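Local structure of dihydrodipicolinate synthase (Bacteroides thetaiotaomicron, 4XKY) at residues Pro10-Pro15 / Gly211-Pro216; Gln28-His33 / Leu269-Asp274. The protein probably acts as a Schiff-base-forming lyase of the DapA family, the group that includes dihydrodipicolinate synthase and N-acetylneuraminate lyase and works on pyruvate or compounds that yield it. All coordinates share one frame; numbering follows the deposited sequence.

Interaction 1. Residues Pro10-Pro15 / Gly211-Pro216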
loop_
_atom_site.group_PDB
_atom_site.type_symbol
_atom_site.label_atom_id
_atom_site.label_comp_id
_atom_site.label_asym_id
_atom_site.label_seq_id
_atom_site.Cartn_x
_atom_site.Cartn_y
_atom_site.Cartn_z
ATOM N N PRO A 10 11.563 -26.629 -9.862
ATOM C CA PRO A 10 12.091 -25.960 -8.688
ATOM C C PRO A 10 12.852 -24.709 -9.036
ATOM O O PRO A 10 13.678 -24.731 -9.960
ATOM C CB PRO A 10 13.049 -26.978 -8.072
ATOM C CG PRO A 10 13.284 -27.997 -9.122
ATOM C CD PRO A 10 12.119 -27.980 -10.039
ATOM N N PRO A 11 12.559 -23.622 -8.313
ATOM C CA PRO A 11 13.387 -22.441 -8.301
ATOM C C PRO A 11 14.589 -22.737 -7.411
ATOM O O PRO A 11 14.490 -22.720 -6.170
ATOM C CB PRO A 11 12.470 -21.372 -7.687
ATOM C CG PRO A 11 11.589 -22.141 -6.750
ATOM C CD PRO A 11 11.526 -23.572 -7.270
ATOM N N LEU A 12 15.712 -23.053 -8.045
ATOM C CA LEU A 12 16.908 -23.400 -7.300
ATOM C C LEU A 12 17.366 -22.273 -6.381
ATOM O O LEU A 12 17.326 -21.112 -6.744
ATOM C CB LEU A 12 18.059 -23.766 -8.233
ATOM C CG LEU A 12 18.123 -25.199 -8.759
ATOM C CD1 LEU A 12 16.897 -25.469 -9.595
ATOM C CD2 LEU A 12 19.343 -25.378 -9.632
ATOM N N VAL A 13 17.830 -22.640 -5.186
ATOM C CA VAL A 13 18.633 -21.739 -4.389
ATOM C C VAL A 13 19.955 -21.548 -5.132
ATOM O O VAL A 13 20.334 -22.388 -5.972
ATOM C CB VAL A 13 18.870 -22.254 -2.941
ATOM C CG1 VAL A 13 17.555 -22.419 -2.197
ATOM C CG2 VAL A 13 19.597 -23.572 -2.918
ATOM N N THR A 14 20.601 -20.412 -4.876
ATOM C CA THR A 14 21.932 -20.137 -5.379
ATOM C C THR A 14 22.822 -20.468 -4.186
ATOM O O THR A 14 22.903 -19.697 -3.249
ATOM C CB THR A 14 22.087 -18.668 -5.850
ATOM O OG1 THR A 14 21.130 -18.374 -6.894
ATOM C CG2 THR A 14 23.507 -18.418 -6.369
ATOM N N PRO A 15 23.432 -21.661 -4.178
ATOM C CA PRO A 15 24.271 -22.034 -3.025
ATOM C C PRO A 15 25.541 -21.224 -3.018
ATOM O O PRO A 15 26.142 -21.009 -4.074
ATOM C CB PRO A 15 24.558 -23.514 -3.224
ATOM C CG PRO A 15 23.901 -23.927 -4.492
ATOM C CD PRO A 15 23.400 -22.703 -5.212
ATOM N N GLY A 211 10.163 -25.687 -2.133
ATOM C CA GLY A 211 10.304 -26.836 -1.258
ATOM C C GLY A 211 10.841 -28.044 -2.011
ATOM O O GLY A 211 11.360 -28.990 -1.404
ATOM N N ALA A 212 10.729 -28.017 -3.337
ATOM C CA ALA A 212 11.230 -29.142 -4.134
ATOM C C ALA A 212 12.764 -29.191 -4.114
ATOM O O ALA A 212 13.348 -30.223 -4.440
ATOM C CB ALA A 212 10.691 -29.106 -5.560
ATOM N N ASN A 213 13.423 -28.090 -3.749
ATOM C CA ASN A 213 14.864 -28.149 -3.479
ATOM C C ASN A 213 15.175 -29.258 -2.438
ATOM O O ASN A 213 16.168 -29.954 -2.553
ATOM C CB ASN A 213 15.410 -26.803 -2.980
ATOM C CG ASN A 213 15.598 -25.750 -4.105
ATOM O OD1 ASN A 213 16.632 -25.699 -4.747
ATOM N ND2 ASN A 213 14.629 -24.875 -4.279
ATOM N N MET A 214 14.332 -29.397 -1.413
ATOM C CA MET A 214 14.597 -30.318 -0.301
ATOM C C MET A 214 14.062 -31.715 -0.617
ATOM O O MET A 214 14.774 -32.695 -0.424
ATOM C CB MET A 214 13.926 -29.868 1.010
ATOM C CG MET A 214 14.342 -28.510 1.580
ATOM S SD MET A 214 13.412 -28.093 3.078
ATOM C CE MET A 214 11.806 -27.626 2.447
ATOM N N PHE A 215 12.813 -31.778 -1.100
ATOM C CA PHE A 215 12.050 -33.035 -1.235
ATOM C C PHE A 215 11.381 -33.092 -2.597
ATOM O O PHE A 215 10.172 -32.962 -2.691
ATOM C CB PHE A 215 10.962 -33.140 -0.139
ATOM C CG PHE A 215 11.493 -32.943 1.256
ATOM C CD1 PHE A 215 12.441 -33.814 1.771
ATOM C CD2 PHE A 215 11.046 -31.892 2.045
ATOM C CE1 PHE A 215 12.947 -33.632 3.042
ATOM C CE2 PHE A 215 11.554 -31.691 3.300
ATOM C CZ PHE A 215 12.503 -32.569 3.805
ATOM N N PRO A 216 12.169 -33.265 -3.668
ATOM C CA PRO A 216 11.579 -33.229 -5.014
ATOM C C PRO A 216 10.505 -34.298 -5.203
ATOM O O PRO A 216 9.476 -34.041 -5.824
ATOM C CB PRO A 216 12.770 -33.504 -5.940
ATOM C CG PRO A 216 13.889 -33.941 -5.047
ATOM C CD PRO A 216 13.635 -33.335 -3.711
#
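Pro10 meets Ala212 at the apolar end of a contact otherwise governed by one amide, that of Asn213; here Pro10 CB lies 4.0 Å from Ala212 CB. The backbone of Pro10 is also hydrogen-bonded to Phe43 of strand 42-44, which ties this end of the segment to the barrel sheet. At Pro11 the polar part begins. Asn213 ND2 donates to Pro11 O over 2.9 Å with an N-H...O angle of 167°; the oxygen lies in the plane of the Asn213 amide, whereas ND2 stands well above the carbonyl plane of Pro11. The same ND2 bonds to Gly210 O, and together these two carbonyls fix the amide nitrogen. Leu12 points its CB away from the 211-216 segment, and its side chain packs on Leu34 of helix 24-36, yet Leu12 CA comes within 3.4 Å of Asn213 OD1. Val13 N then gives a weak hydrogen bond to Asn213 OD1, at 3.3 Å, and Val13 CG2 passes 4.1 Å from Asn213 OD1. With CG anti to its own carbonyl carbon (chi1 -77°), Asn213 directs its amide at the 10-15 segment, and chi2 (-87°) turns the amide's two ends to Pro11 O and Val13 N.

The contact joins the loops that follow strands 7-8 and 206-207, the neighbouring first and last strands of the TIM barrel, close to Thr48 and Val208, both predicted to bind pyruvate. Chemically, Asn213 offers a donor to Pro11 O and an acceptor to Val13 N, spanning the peptide units on both sides of Leu12. A turned-over amide would probably set oxygen against Pro11 O and N-H against Val13 N, so the pairing is consistent with one orientation of this buried amide.

Interaction 2. Residues Gln28-His33 / Leu269-Asp274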
loop_
_atom_site.group_PDB
_atom_site.type_symbol
_atom_site.label_atom_id
_atom_site.label_comp_id
_atom_site.label_asym_id
_atom_site.label_seq_id
_atom_site.Cartn_x
_atom_site.Cartn_y
_atom_site.Cartn_z
ATOM N N GLN A 28 26.179 -28.787 -7.621
ATOM C CA GLN A 28 26.183 -30.104 -8.266
ATOM C C GLN A 28 25.352 -31.102 -7.491
ATOM O O GLN A 28 24.504 -31.765 -8.072
ATOM C CB GLN A 28 27.600 -30.630 -8.432
ATOM C CG GLN A 28 28.372 -29.786 -9.436
ATOM C CD GLN A 28 29.861 -30.068 -9.513
ATOM O OE1 GLN A 28 30.393 -30.907 -8.782
ATOM N NE2 GLN A 28 30.540 -29.374 -10.429
ATOM N N ARG A 29 25.560 -31.194 -6.181
ATOM C CA ARG A 29 24.736 -32.112 -5.384
ATOM C C ARG A 29 23.264 -31.741 -5.493
ATOM O O ARG A 29 22.425 -32.628 -5.611
ATOM C CB ARG A 29 25.148 -32.174 -3.911
ATOM C CG ARG A 29 26.356 -33.059 -3.621
ATOM C CD ARG A 29 26.598 -33.182 -2.119
ATOM N NE ARG A 29 26.986 -31.886 -1.555
ATOM C CZ ARG A 29 28.232 -31.429 -1.497
ATOM N NH1 ARG A 29 29.256 -32.165 -1.932
ATOM N NH2 ARG A 29 28.465 -30.243 -0.969
ATOM N N LEU A 30 22.951 -30.439 -5.449
ATOM C CA LEU A 30 21.554 -29.993 -5.525
ATOM C C LEU A 30 20.925 -30.424 -6.835
ATOM O O LEU A 30 19.832 -30.982 -6.844
ATOM C CB LEU A 30 21.453 -28.472 -5.356
ATOM C CG LEU A 30 20.085 -27.795 -5.483
ATOM C CD1 LEU A 30 19.094 -28.265 -4.431
ATOM C CD2 LEU A 30 20.228 -26.282 -5.424
ATOM N N ILE A 31 21.615 -30.169 -7.941
ATOM C CA ILE A 31 21.073 -30.496 -9.250
ATOM C C ILE A 31 20.930 -32.009 -9.493
ATOM O O ILE A 31 19.935 -32.435 -10.076
ATOM C CB ILE A 31 21.865 -29.815 -10.386
ATOM C CG1 ILE A 31 21.641 -28.299 -10.340
ATOM C CG2 ILE A 31 21.442 -30.368 -11.754
ATOM C CD1 ILE A 31 22.656 -27.523 -11.145
ATOM N N GLU A 32 21.897 -32.814 -9.064
ATOM C CA GLU A 32 21.753 -34.264 -9.151
ATOM C C GLU A 32 20.543 -34.700 -8.322
ATOM O O GLU A 32 19.759 -35.511 -8.759
ATOM C CB GLU A 32 23.018 -34.998 -8.673
ATOM C CG GLU A 32 24.269 -34.803 -9.543
ATOM C CD GLU A 32 24.066 -35.178 -11.005
ATOM O OE1 GLU A 32 23.213 -36.047 -11.281
ATOM O OE2 GLU A 32 24.739 -34.598 -11.891
ATOM N N HIS A 33 20.386 -34.135 -7.131
ATOM C CA HIS A 33 19.276 -34.481 -6.225
ATOM C C HIS A 33 17.919 -34.161 -6.880
ATOM O O HIS A 33 16.974 -34.937 -6.788
ATOM C CB HIS A 33 19.504 -33.707 -4.921
ATOM C CG HIS A 33 18.359 -33.686 -3.960
ATOM N ND1 HIS A 33 17.974 -34.786 -3.223
ATOM C CD2 HIS A 33 17.605 -32.654 -3.511
ATOM C CE1 HIS A 33 16.999 -34.449 -2.401
ATOM N NE2 HIS A 33 16.757 -33.158 -2.554
ATOM N N LEU A 269 20.367 -31.370 5.520
ATOM C CA LEU A 269 20.203 -32.535 4.656
ATOM C C LEU A 269 21.466 -32.995 3.897
ATOM O O LEU A 269 21.391 -33.985 3.193
ATOM C CB LEU A 269 19.057 -32.276 3.682
ATOM C CG LEU A 269 17.679 -32.183 4.331
ATOM C CD1 LEU A 269 16.726 -31.553 3.343
ATOM C CD2 LEU A 269 17.148 -33.543 4.744
ATOM N N GLY A 270 22.613 -32.327 4.048
ATOM C CA GLY A 270 23.840 -32.721 3.329
ATOM C C GLY A 270 23.903 -32.292 1.862
ATOM O O GLY A 270 24.773 -32.719 1.127
ATOM N N ILE A 271 22.993 -31.436 1.415
ATOM C CA ILE A 271 22.916 -31.091 -0.023
ATOM C C ILE A 271 23.829 -29.921 -0.398
ATOM O O ILE A 271 24.688 -30.063 -1.264
ATOM C CB ILE A 271 21.464 -30.831 -0.453
ATOM C CG1 ILE A 271 20.659 -32.132 -0.338
ATOM C CG2 ILE A 271 21.396 -30.310 -1.894
ATOM C CD1 ILE A 271 19.199 -31.931 0.038
ATOM N N CYS A 272 23.669 -28.775 0.258
ATOM C CA CYS A 272 24.515 -27.633 -0.048
ATOM C C CYS A 272 24.687 -26.685 1.134
ATOM O O CYS A 272 24.104 -26.871 2.185
ATOM C CB CYS A 272 23.985 -26.878 -1.283
ATOM S SG CYS A 272 22.397 -26.055 -1.032
ATOM N N SER A 273 25.539 -25.693 0.942
ATOM C CA SER A 273 25.810 -24.699 1.959
ATOM C C SER A 273 24.542 -23.944 2.316
ATOM O O SER A 273 23.682 -23.672 1.467
ATOM C CB SER A 273 26.846 -23.709 1.464
ATOM O OG SER A 273 26.989 -22.643 2.377
ATOM N N ASP A 274 24.427 -23.611 3.584
ATOM C CA ASP A 274 23.309 -22.778 4.029
ATOM C C ASP A 274 23.624 -21.303 3.990
ATOM O O ASP A 274 22.812 -20.481 4.444
ATOM C CB ASP A 274 22.889 -23.166 5.458
ATOM C CG ASP A 274 24.068 -23.226 6.426
ATOM O OD1 ASP A 274 25.242 -23.076 6.010
ATOM O OD2 ASP A 274 23.820 -23.408 7.626
#
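Ile271, which has the most surface buried by this contact, spreads its two branches over helix 24-36. Its CG2 rests on the helix backbone, 3.6 Å from Leu30 CA, and also touches Leu30 CB and CD1. The other branch ends over the imidazole of His33: Ile271 CD1 lies 4.0 Å from the ring centroid and 21° off the ring normal, a CH-pi contact with one face. The polar end of His33 has its partner in Met214 O. Replacing Ile271 by alanine would remove both outer branches and is likely to leave this face of His33 without its methyl cover and to open a gap beside Leu30.

Arg29 grips the backbone of the same residue. Its NE donates to Ile271 O over 2.9 Å at an N-H...O angle of 156°, the oxygen lying at the edge of the guanidinium and near its plane, while NE sits above the carbonyl plane. A bend in the arginine chain (chi3 -66°) brings NE back over this carbonyl, and Arg29 CB lies 3.4 Å from Ile271 O. Thus an exposed arginine closes the outer side of the contact while Leu30 and Ile271 pack within.

Gly270, with positive phi, ends helix 257-268 in a Schellman motif and delivers Ile271 to this position. The arrangement ties the first long helix of the TIM barrel to the helical C-terminal region that follows the barrel, the layout of DapA-family enzymes.

In the fold
Interaction 1 is fully buried, its centre about 9 Å from that of the chain, whereas the centre of interaction 2 lies about 17 Å from it, with its arginine and glycine exposed. Interaction 1 joins two barrel loops through amide-to-backbone bonds; interaction 2 relies on an isoleucine packed over a helix, with a charged donor on its exposed side. Their centres are about 9 Å apart and helix 24-36 connects them: His33 NE2 is 2.9 Å from Met214 O, a probable hydrogen bond, and Leu30 CD1 packs 3.6 Å from Asn213 OD1. One helix thus lies against the loops after strands 7-8 and 206-207 and also against the C-terminal helical region.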